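Side-chain contacts in deseasin MCP-01 (Pseudoalteromonas sp., PDB 3VV3), which degrades collagen as a calcium-binding serine protease of the subtilisin family: residues T24-A27 and D28-P32; S227-S230 and R231-S235; D304-A307 and A308-G311; G114-G117 and N118-V121; A280-V283 and L284-N287. All coordinates share one frame; numbering follows the deposited sequence.

Contact 1. Residues T24-A27 and D28-P32. With CA (calcium ion), chain D; CA (calcium ion), chain E.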
loop_
_atom_site.group_PDB
_atom_site.type_symbol
_atom_site.label_atom_id
_atom_site.label_comp_id
_atom_site.label_asym_id
_atom_site.label_seq_id
_atom_site.Cartn_x
_atom_site.Cartn_y
_atom_site.Cartn_z
ATOM N N THR A 24 -22.597 -7.222 -3.925
ATOM C CA THR A 24 -23.675 -8.184 -3.761
ATOM C C THR A 24 -24.204 -8.116 -2.344
ATOM O O THR A 24 -23.428 -8.189 -1.389
ATOM C CB THR A 24 -23.175 -9.605 -4.022
ATOM O OG1 THR A 24 -22.593 -9.674 -5.331
ATOM C CG2 THR A 24 -24.322 -10.607 -3.905
ATOM N N ALA A 25 -25.518 -7.963 -2.198
ATOM C CA ALA A 25 -26.115 -7.926 -0.864
ATOM C C ALA A 25 -25.713 -9.166 -0.055
ATOM O O ALA A 25 -25.702 -10.284 -0.570
ATOM C CB ALA A 25 -27.645 -7.788 -0.946
ATOM N N ASP A 26 -25.374 -8.938 1.213
ATOM C CA ASP A 26 -24.983 -9.977 2.175
ATOM C C ASP A 26 -23.572 -10.547 2.020
ATOM O O ASP A 26 -23.213 -11.510 2.709
ATOM C CB ASP A 26 -26.006 -11.114 2.286
ATOM C CG ASP A 26 -25.932 -11.809 3.636
ATOM O OD1 ASP A 26 -25.749 -11.094 4.637
ATOM O OD2 ASP A 26 -26.035 -13.047 3.697
ATOM N N ALA A 27 -22.783 -9.972 1.116
ATOM C CA ALA A 27 -21.360 -10.279 1.066
ATOM C C ALA A 27 -20.705 -9.431 2.148
ATOM O O ALA A 27 -20.201 -8.346 1.885
ATOM C CB ALA A 27 -20.779 -9.952 -0.298
ATOM N N ASP A 28 -20.759 -9.927 3.378
ATOM C CA ASP A 28 -20.311 -9.169 4.541
ATOM C C ASP A 28 -20.163 -10.121 5.717
ATOM O O ASP A 28 -20.429 -11.317 5.592
ATOM C CB ASP A 28 -21.277 -8.014 4.870
ATOM C CG ASP A 28 -22.687 -8.494 5.205
ATOM O OD1 ASP A 28 -22.818 -9.459 5.988
ATOM O OD2 ASP A 28 -23.656 -7.894 4.691
ATOM N N ILE A 29 -19.725 -9.599 6.857
ATOM C CA ILE A 29 -19.458 -10.451 8.010
ATOM C C ILE A 29 -20.627 -10.502 8.992
ATOM O O ILE A 29 -20.509 -11.081 10.070
ATOM C CB ILE A 29 -18.141 -10.034 8.746
ATOM C CG1 ILE A 29 -18.311 -8.704 9.495
ATOM C CG2 ILE A 29 -16.990 -9.977 7.751
ATOM C CD1 ILE A 29 -17.117 -8.339 10.382
ATOM N N ASP A 30 -21.758 -9.910 8.606
ATOM C CA ASP A 30 -22.954 -9.905 9.454
ATOM C C ASP A 30 -22.690 -9.251 10.812
ATOM O O ASP A 30 -23.084 -9.790 11.853
ATOM C CB ASP A 30 -23.497 -11.334 9.666
ATOM C CG ASP A 30 -24.306 -11.854 8.473
ATOM O OD1 ASP A 30 -24.763 -11.039 7.648
ATOM O OD2 ASP A 30 -24.501 -13.080 8.374
ATOM N N ALA A 31 -22.041 -8.088 10.804
ATOM C CA ALA A 31 -21.702 -7.397 12.048
ATOM C C ALA A 31 -22.926 -6.904 12.836
ATOM O O ALA A 31 -22.974 -7.065 14.052
ATOM C CB ALA A 31 -20.733 -6.247 11.784
ATOM N N PRO A 32 -23.911 -6.285 12.156
ATOM C CA PRO A 32 -25.060 -5.796 12.936
ATOM C C PRO A 32 -25.796 -6.926 13.646
ATOM O O PRO A 32 -26.280 -6.747 14.765
ATOM C CB PRO A 32 -25.958 -5.150 11.874
ATOM C CG PRO A 32 -24.994 -4.762 10.760
ATOM C CD PRO A 32 -24.000 -5.892 10.735
HETATM CA CA CA D . -25.431 -9.251 5.968
HETATM CA CA CA E . -25.580 -13.047 6.170
HETATM O O HOH W 1 -23.122 -12.617 5.215
HETATM O O HOH W 2 -27.551 -9.416 6.902
HETATM O O HOH W 3 -26.500 -7.806 4.505
HETATM O O HOH W 4 -25.119 -7.659 7.972
HETATM O O HOH W 5 -27.579 -12.354 6.929
HETATM O O HOH W 6 -27.025 -15.041 6.499
#
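The carboxylates of Asp26 and Asp30 each receive the second calcium (chain E) between their two oxygens, while the carboxylate of Asp28 takes the first calcium (chain D) in the same two-pronged way; above the plane of the Asp28 group stands the backbone N-H of Asp30. Asp26 OD1 and Asp30 OD1 bridge the pair of ions: Asp26 OD1 lies 2.3 Å from the first calcium and 2.5 Å from the second. The bridging oxygens Asp26 OD1 and Asp30 OD1 come within 3.2 Å of each other, a closeness that the two positive ions probably make tolerable. With its chi1 of -155° placing CG opposite the backbone N, Asp26 swings its carboxylate to the ions. This is a two-calcium loop built on three alternating aspartates, with an Asx turn inside it: Asp30 N donates to Asp28 OD1 at 2.9 Å, coming from 37° out of the plane, and so ties one ligand to the next. Three waters complete the ligands of the first ion, and water 1 on the second is also hydrogen-bonded to Asp26 O at 2.7 Å. Second-shell donors reach two of the carboxylate oxygens, Asn17 N binding Asp28 OD2 and Asn320 ND2 binding Asp30 OD2.

Contact 2. Residues S227-S230 and R231-S235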
loop_
_atom_site.group_PDB
_atom_site.type_symbol
_atom_site.label_atom_id
_atom_site.label_comp_id
_atom_site.label_asym_id
_atom_site.label_seq_id
_atom_site.Cartn_x
_atom_site.Cartn_y
_atom_site.Cartn_z
ATOM N N SER A 227 -7.912 -11.762 1.270
ATOM C CA SER A 227 -8.864 -10.667 1.151
ATOM C C SER A 227 -10.023 -11.008 0.213
ATOM O O SER A 227 -9.831 -11.646 -0.820
ATOM C CB SER A 227 -8.150 -9.408 0.644
ATOM O OG SER A 227 -9.079 -8.363 0.405
ATOM N N THR A 228 -11.219 -10.561 0.585
ATOM C CA THR A 228 -12.408 -10.685 -0.263
ATOM C C THR A 228 -12.991 -9.313 -0.580
ATOM O O THR A 228 -12.671 -8.314 0.082
ATOM C CB THR A 228 -13.492 -11.566 0.407
ATOM O OG1 THR A 228 -13.918 -10.965 1.642
ATOM C CG2 THR A 228 -12.948 -12.955 0.689
ATOM N N ASP A 229 -13.860 -9.263 -1.590
ATOM C CA ASP A 229 -14.448 -8.006 -2.025
ATOM C C ASP A 229 -15.967 -7.954 -1.831
ATOM O O ASP A 229 -16.575 -8.868 -1.260
ATOM C CB ASP A 229 -14.066 -7.682 -3.483
ATOM C CG ASP A 229 -14.680 -8.654 -4.494
ATOM O OD1 ASP A 229 -15.702 -9.303 -4.184
ATOM O OD2 ASP A 229 -14.127 -8.762 -5.614
ATOM N N SER A 230 -16.570 -6.871 -2.301
ATOM C CA SER A 230 -17.988 -6.627 -2.047
ATOM C C SER A 230 -18.916 -7.569 -2.819
ATOM O O SER A 230 -20.127 -7.533 -2.616
ATOM C CB SER A 230 -18.351 -5.186 -2.390
ATOM O OG SER A 230 -18.165 -4.953 -3.780
ATOM N N ARG A 231 -18.356 -8.371 -3.717
ATOM C CA ARG A 231 -19.129 -9.394 -4.426
ATOM C C ARG A 231 -18.846 -10.781 -3.847
ATOM O O ARG A 231 -19.277 -11.797 -4.394
ATOM C CB ARG A 231 -18.824 -9.382 -5.933
ATOM C CG ARG A 231 -19.365 -8.172 -6.681
ATOM C CD ARG A 231 -18.485 -6.945 -6.451
ATOM N NE ARG A 231 -17.260 -6.983 -7.249
ATOM C CZ ARG A 231 -16.147 -6.323 -6.941
ATOM N NH1 ARG A 231 -16.093 -5.604 -5.830
ATOM N NH2 ARG A 231 -15.082 -6.404 -7.732
ATOM N N ASP A 232 -18.116 -10.812 -2.735
ATOM C CA ASP A 232 -17.650 -12.064 -2.138
ATOM C C ASP A 232 -16.685 -12.856 -3.030
ATOM O O ASP A 232 -16.486 -14.050 -2.807
ATOM C CB ASP A 232 -18.825 -12.946 -1.664
ATOM C CG ASP A 232 -19.010 -12.922 -0.147
ATOM O OD1 ASP A 232 -18.161 -12.343 0.565
ATOM O OD2 ASP A 232 -20.025 -13.471 0.340
ATOM N N ASN A 233 -16.075 -12.200 -4.024
ATOM C CA ASN A 233 -14.965 -12.818 -4.756
ATOM C C ASN A 233 -13.758 -12.804 -3.845
ATOM O O ASN A 233 -13.724 -12.048 -2.872
ATOM C CB ASN A 233 -14.529 -12.004 -5.984
ATOM C CG ASN A 233 -15.654 -11.723 -6.971
ATOM O OD1 ASN A 233 -16.424 -12.609 -7.336
ATOM N ND2 ASN A 233 -15.707 -10.476 -7.455
ATOM N N MET A 234 -12.746 -13.598 -4.171
ATOM C CA MET A 234 -11.437 -13.323 -3.594
ATOM C C MET A 234 -10.919 -12.077 -4.307
ATOM O O MET A 234 -10.988 -11.974 -5.536
ATOM C CB MET A 234 -10.475 -14.498 -3.774
ATOM C CG MET A 234 -9.089 -14.222 -3.202
ATOM S SD MET A 234 -8.033 -15.684 -3.125
ATOM C CE MET A 234 -7.638 -15.914 -4.857
ATOM N N SER A 235 -10.442 -11.108 -3.534
ATOM C CA SER A 235 -9.960 -9.858 -4.101
ATOM C C SER A 235 -8.925 -10.177 -5.160
ATOM O O SER A 235 -8.109 -11.060 -4.964
ATOM C CB SER A 235 -9.331 -8.999 -3.001
ATOM O OG SER A 235 -10.269 -8.757 -1.969
HETATM O O HOH W 7 -16.534 -10.255 1.152
#
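Asp229 OD1 is gripped by two backbone N-H groups from opposite faces of its carboxylate, Arg231 N at 2.9 Å and Asn233 N at 2.9 Å, both well out of the plane. The other oxygen, Asp229 OD2, accepts from Asn233 ND2 at 3.0 Å through its syn lone pair, the amide standing steeply (74°) to the carboxylate. A chi1 of 67° puts Asp229 CG between its own N and carbonyl carbon, where the carboxylate can reach into the turn. The Arg231 guanidinium stacks on this carboxylate, the planes 17° apart; Asp229 OD2 and Arg231 NH2, 3.3 Å apart, form a salt bridge of charges alone, with no N-H aimed at the oxygen. At the guanidinium edge, Arg231 NH1 donates in plane to Ser230 OG at 3.0 Å. The same arginine reaches Asp141 of the second subunit in a salt bridge. Further along, the hydroxyls Ser227 OG and Ser235 OG are hydrogen-bonded at 2.7 Å, and Ser235 OG is also bonded to Ser252. Two backbone bonds, Ser235 N to Ser227 O and Asp229 N to Asn233 O, frame the single bridge of Thr228 with Met234. An Asx turn at Asp229 thus overlies a type I beta turn from Asp229 to Asp232, folding the chain back as it leaves strand 222-228 of the parallel sheet of the subtilase fold.

Contact 3. Residues D304-A307 and A308-G311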
loop_
_atom_site.group_PDB
_atom_site.type_symbol
_atom_site.label_atom_id
_atom_site.label_comp_id
_atom_site.label_asym_id
_atom_site.label_seq_id
_atom_site.Cartn_x
_atom_site.Cartn_y
_atom_site.Cartn_z
ATOM N N ASP A 304 -18.808 -18.165 6.300
ATOM C CA ASP A 304 -19.681 -18.597 5.207
ATOM C C ASP A 304 -18.873 -19.315 4.136
ATOM O O ASP A 304 -17.817 -18.841 3.730
ATOM C CB ASP A 304 -20.397 -17.398 4.579
ATOM C CG ASP A 304 -21.401 -16.756 5.516
ATOM O OD1 ASP A 304 -22.128 -17.502 6.213
ATOM O OD2 ASP A 304 -21.473 -15.507 5.545
ATOM N N ALA A 305 -19.372 -20.459 3.676
ATOM C CA ALA A 305 -18.735 -21.161 2.574
ATOM C C ALA A 305 -18.590 -20.201 1.406
ATOM O O ALA A 305 -19.526 -19.481 1.056
ATOM C CB ALA A 305 -19.549 -22.381 2.166
ATOM N N ASN A 306 -17.410 -20.193 0.803
ATOM C CA ASN A 306 -17.115 -19.235 -0.246
ATOM C C ASN A 306 -16.532 -19.934 -1.471
ATOM O O ASN A 306 -15.495 -20.587 -1.386
ATOM C CB ASN A 306 -16.158 -18.164 0.302
ATOM C CG ASN A 306 -15.884 -17.059 -0.698
ATOM O OD1 ASN A 306 -15.086 -17.231 -1.613
ATOM N ND2 ASN A 306 -16.528 -15.911 -0.514
ATOM N N ALA A 307 -17.217 -19.815 -2.607
ATOM C CA ALA A 307 -16.795 -20.504 -3.824
ATOM C C ALA A 307 -15.373 -20.126 -4.253
ATOM O O ALA A 307 -14.598 -20.984 -4.685
ATOM C CB ALA A 307 -17.786 -20.240 -4.958
ATOM N N ALA A 308 -15.039 -18.842 -4.138
ATOM C CA ALA A 308 -13.727 -18.357 -4.561
ATOM C C ALA A 308 -12.595 -18.837 -3.650
ATOM O O ALA A 308 -11.480 -19.101 -4.111
ATOM C CB ALA A 308 -13.728 -16.830 -4.644
ATOM N N LEU A 309 -12.879 -18.951 -2.357
ATOM C CA LEU A 309 -11.857 -19.348 -1.387
ATOM C C LEU A 309 -11.729 -20.866 -1.264
ATOM O O LEU A 309 -10.731 -21.378 -0.759
ATOM C CB LEU A 309 -12.144 -18.721 -0.020
ATOM C CG LEU A 309 -12.146 -17.186 -0.020
ATOM C CD1 LEU A 309 -12.777 -16.655 1.254
ATOM C CD2 LEU A 309 -10.742 -16.629 -0.206
ATOM N N ASN A 310 -12.741 -21.582 -1.741
ATOM C CA ASN A 310 -12.710 -23.039 -1.723
ATOM C C ASN A 310 -11.572 -23.591 -2.572
ATOM O O ASN A 310 -11.455 -23.267 -3.754
ATOM C CB ASN A 310 -14.045 -23.605 -2.210
ATOM C CG ASN A 310 -14.070 -25.124 -2.202
ATOM O OD1 ASN A 310 -13.891 -25.768 -3.235
ATOM N ND2 ASN A 310 -14.275 -25.700 -1.029
ATOM N N GLY A 311 -10.737 -24.428 -1.966
ATOM C CA GLY A 311 -9.605 -25.011 -2.660
ATOM C C GLY A 311 -8.402 -24.084 -2.694
ATOM O O GLY A 311 -7.330 -24.459 -3.173
HETATM O O HOH W 8 -16.044 -23.358 0.581
HETATM O O HOH W 9 -12.084 -21.754 -5.978
#
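An Asx motif opens a single helical turn just beyond the short strand 304-305, and Asn306 supplies both of its acceptors. Its side-chain OD1 takes the N-H of Leu309 at 2.9 Å, in the carbonyl plane and on a lone pair. Its backbone O takes the N-H of Asn310 at 2.9 Å, nearly in line with the carbonyl bond (164°), and also receives a weak bond from Leu309 N. Because chi1 of Asn306 is -175°, CG extends opposite the backbone N and lays the amide across the start of the turn. There the leucine packs obliquely against it: Leu309 CG lies 3.3 Å from Asn306 OD1, and Leu309 CD1 rests 3.7 Å from Asn306 CG. Ala308 CB comes up to the same oxygen, Asn306 OD1, at 3.3 Å. Asn310 CB lies 3.4 Å from Asn306 O. The amide's remaining end is held as well, Asn306 ND2 donating to the backbone O of Asp232, which fixes the rotation of the group. The turn leads out of strand 304-305, whose antiparallel partner, strand 317-318, sets Arg318 against both Asn306 and Leu309, while Met234 from the loop after strand 222-228 touches Ala308 and Leu309.

Contact 4. Residues G114-G117 and N118-V121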
loop_
_atom_site.group_PDB
_atom_site.type_symbol
_atom_site.label_atom_id
_atom_site.label_comp_id
_atom_site.label_asym_id
_atom_site.label_seq_id
_atom_site.Cartn_x
_atom_site.Cartn_y
_atom_site.Cartn_z
ATOM N N GLY A 114 -11.620 -1.594 15.896
ATOM C CA GLY A 114 -12.305 -0.951 17.006
ATOM C C GLY A 114 -12.518 0.555 17.005
ATOM O O GLY A 114 -12.430 1.187 18.060
ATOM N N ALA A 115 -12.837 1.148 15.854
ATOM C CA ALA A 115 -13.332 2.523 15.879
ATOM C C ALA A 115 -14.570 2.579 16.788
ATOM O O ALA A 115 -15.413 1.692 16.740
ATOM C CB ALA A 115 -13.677 3.017 14.473
ATOM N N SER A 116 -14.671 3.622 17.607
ATOM C CA SER A 116 -15.769 3.741 18.572
ATOM C C SER A 116 -17.118 3.663 17.870
ATOM O O SER A 116 -17.341 4.340 16.873
ATOM C CB SER A 116 -15.665 5.060 19.350
ATOM O OG SER A 116 -14.502 5.096 20.156
ATOM N N GLY A 117 -18.015 2.831 18.380
ATOM C CA GLY A 117 -19.313 2.642 17.755
ATOM C C GLY A 117 -20.412 3.453 18.414
ATOM O O GLY A 117 -20.430 3.612 19.638
ATOM N N ASN A 118 -21.325 3.966 17.597
ATOM C CA ASN A 118 -22.477 4.715 18.095
ATOM C C ASN A 118 -22.091 5.979 18.844
ATOM O O ASN A 118 -22.746 6.354 19.819
ATOM C CB ASN A 118 -23.343 3.832 18.993
ATOM C CG ASN A 118 -24.369 3.044 18.211
ATOM O OD1 ASN A 118 -24.589 1.858 18.470
ATOM N ND2 ASN A 118 -25.006 3.697 17.243
ATOM N N ASN A 119 -21.031 6.643 18.397
ATOM C CA ASN A 119 -20.645 7.903 19.022
ATOM C C ASN A 119 -20.888 9.091 18.094
ATOM O O ASN A 119 -20.400 10.191 18.334
ATOM C CB ASN A 119 -19.198 7.871 19.533
ATOM C CG ASN A 119 -18.187 7.806 18.414
ATOM O OD1 ASN A 119 -18.516 7.408 17.300
ATOM N ND2 ASN A 119 -16.951 8.202 18.701
ATOM N N GLY A 120 -21.660 8.850 17.040
ATOM C CA GLY A 120 -22.056 9.888 16.103
ATOM C C GLY A 120 -20.921 10.499 15.302
ATOM O O GLY A 120 -21.077 11.565 14.713
ATOM N N VAL A 121 -19.770 9.833 15.270
ATOM C CA VAL A 121 -18.662 10.330 14.461
ATOM C C VAL A 121 -17.994 9.217 13.658
ATOM O O VAL A 121 -17.898 8.083 14.111
ATOM C CB VAL A 121 -17.609 11.106 15.298
ATOM C CG1 VAL A 121 -18.099 11.330 16.717
ATOM C CG2 VAL A 121 -16.263 10.412 15.279
#
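Asn119 reaches back to Ser116, its CB directed toward residues 114-117. Chi1 of 68° sets Asn119 CG between the backbone N and the carbonyl carbon, and from there the amide turns toward the serine: Asn119 CG lies 3.8 Å from Ser116 CB and 3.9 Å from Ser116 O. At the tip, one end of the amide lies near Ser116 O. The two ends of this amide are probably interchanged in the model, so the contact is best taken as the end of Asn119 lying against Ser116 CB and near its carbonyl. Between the two residues the backbone bends at Asn118, whose phi and psi of 62° and 36° are left-handed helical; Asn118 CB is consequently only 3.0 Å from Gly117 O. Gly120 adopts a similar left-handed conformation. Outside the turn, Asp6 OD2 accepts from Asn118 N and Asn5 OD1 from Gly120 N, joining the bend to the N-terminal segment, and Ser116 is hydrogen-bonded through its backbone to Asp59. This is an irregular surface turn in the connection from helix 105-114 to strand 131-136, within a beta-alpha-beta crossover that starts at strand 89-91 of the parallel sheet.

Contact 5. Residues A280-V283 and L284-N287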
loop_
_atom_site.group_PDB
_atom_site.type_symbol
_atom_site.label_atom_id
_atom_site.label_comp_id
_atom_site.label_asym_id
_atom_site.label_seq_id
_atom_site.Cartn_x
_atom_site.Cartn_y
_atom_site.Cartn_z
ATOM N N ALA A 280 -12.027 -11.827 16.381
ATOM C CA ALA A 280 -11.462 -12.629 17.460
ATOM C C ALA A 280 -11.704 -11.939 18.794
ATOM O O ALA A 280 -12.120 -12.581 19.767
ATOM C CB ALA A 280 -9.961 -12.873 17.243
ATOM N N ALA A 281 -11.439 -10.637 18.847
ATOM C CA ALA A 281 -11.666 -9.871 20.075
ATOM C C ALA A 281 -13.140 -9.888 20.479
ATOM O O ALA A 281 -13.463 -9.996 21.665
ATOM C CB ALA A 281 -11.165 -8.444 19.924
ATOM N N LEU A 282 -14.034 -9.775 19.497
ATOM C CA LEU A 282 -15.471 -9.811 19.787
ATOM C C LEU A 282 -15.891 -11.162 20.366
ATOM O O LEU A 282 -16.662 -11.225 21.333
ATOM C CB LEU A 282 -16.301 -9.471 18.535
ATOM C CG LEU A 282 -17.767 -9.111 18.822
ATOM C CD1 LEU A 282 -17.824 -7.928 19.784
ATOM C CD2 LEU A 282 -18.509 -8.772 17.541
ATOM N N VAL A 283 -15.370 -12.240 19.792
ATOM C CA VAL A 283 -15.620 -13.584 20.306
ATOM C C VAL A 283 -15.165 -13.694 21.768
ATOM O O VAL A 283 -15.863 -14.258 22.605
ATOM C CB VAL A 283 -14.906 -14.661 19.456
ATOM C CG1 VAL A 283 -14.925 -16.007 20.168
ATOM C CG2 VAL A 283 -15.548 -14.773 18.063
ATOM N N LEU A 284 -13.994 -13.141 22.070
ATOM C CA LEU A 284 -13.444 -13.242 23.420
ATOM C C LEU A 284 -14.216 -12.376 24.413
ATOM O O LEU A 284 -14.019 -12.488 25.626
ATOM C CB LEU A 284 -11.962 -12.873 23.422
ATOM C CG LEU A 284 -11.025 -13.890 22.767
ATOM C CD1 LEU A 284 -9.626 -13.285 22.584
ATOM C CD2 LEU A 284 -10.954 -15.155 23.607
ATOM N N SER A 285 -15.095 -11.511 23.912
ATOM C CA SER A 285 -15.965 -10.745 24.813
ATOM C C SER A 285 -17.173 -11.589 25.209
ATOM O O SER A 285 -17.889 -11.259 26.161
ATOM C CB SER A 285 -16.416 -9.418 24.185
ATOM O OG SER A 285 -17.444 -9.630 23.223
ATOM N N VAL A 286 -17.387 -12.680 24.480
ATOM C CA VAL A 286 -18.515 -13.591 24.719
ATOM C C VAL A 286 -18.069 -14.890 25.411
ATOM O O VAL A 286 -18.757 -15.417 26.290
ATOM C CB VAL A 286 -19.253 -13.911 23.389
ATOM C CG1 VAL A 286 -20.266 -15.028 23.573
ATOM C CG2 VAL A 286 -19.930 -12.652 22.830
ATOM N N ASN A 287 -16.909 -15.404 25.013
ATOM C CA ASN A 287 -16.389 -16.645 25.584
ATOM C C ASN A 287 -14.877 -16.588 25.770
ATOM O O ASN A 287 -14.118 -16.951 24.871
ATOM C CB ASN A 287 -16.780 -17.857 24.726
ATOM C CG ASN A 287 -16.413 -19.194 25.383
ATOM O OD1 ASN A 287 -15.747 -19.233 26.416
ATOM N ND2 ASN A 287 -16.853 -20.292 24.779
#
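Ser285 OG donates to Leu282 O at 2.6 Å, arriving in the carbonyl plane on a lone pair, while the backbone N of the same serine reaches that oxygen at 3.0 Å from far above the plane (69°). One carbonyl is thus held by two donors of a single residue. A chi1 of 77° brings the hydroxyl of Ser285 back over its own turn, where Leu282 CD1 lies alongside Ser285 OG at 3.9 Å. Val283 O likewise accepts twice: Asn287 N comes at 2.9 Å almost in line with the C=O bond, and Val286 N comes at 2.9 Å from above the carbonyl plane. Val286 CB also lies against this oxygen, Val283 O. One turn earlier, Ala280 O receives Leu284 N at 3.0 Å and is brushed by Leu284 CG at 3.5 Å. At Val283 O a bond from the third and one from the fourth residue on share the acceptor, at the C-terminal part of helix 269-284, the long helix that in subtilases begins beside the nucleophilic serine. In the next shell, Ser38 OG is hydrogen-bonded to Ser285 OG, and the amide of Asn287 is fixed at both ends, ND2 on the backbone O of Ala328 and OD1 on Asp289 N. Farther out, Val283 packs on Leu295 and Leu298 of helix 292-301 and on Ala324 and Leu325 of helix 321-327. Leu282 also rests on helix 321-327, through Val321 and Leu325, whereas Ala280 and Leu284 face Val168 of strand 166-171.

From the N terminus, contact 1 shapes the two-calcium loop ahead of helix 31-34, and contact 4 bends the connection between helix 105-114 and strand 131-136, tying it to the N-terminal segment. Contact 2 turns the chain beyond strand 222-228, contact 5 follows at the C-terminal part of helix 269-284, and contact 3 closes a turn after strand 304-305. All five run in series; none nests or crosses. Residues 227-235 form a hub, joined to contact 1 by a probable bond from Thr24 N to Ser230 O and to contact 3 by Thr228 CG2 packing 3.7 Å from Leu309 CD1. Contacts 4 and 5 touch none of the others; contact 5 packs helix 269-284 on helices 292-301 and 321-327.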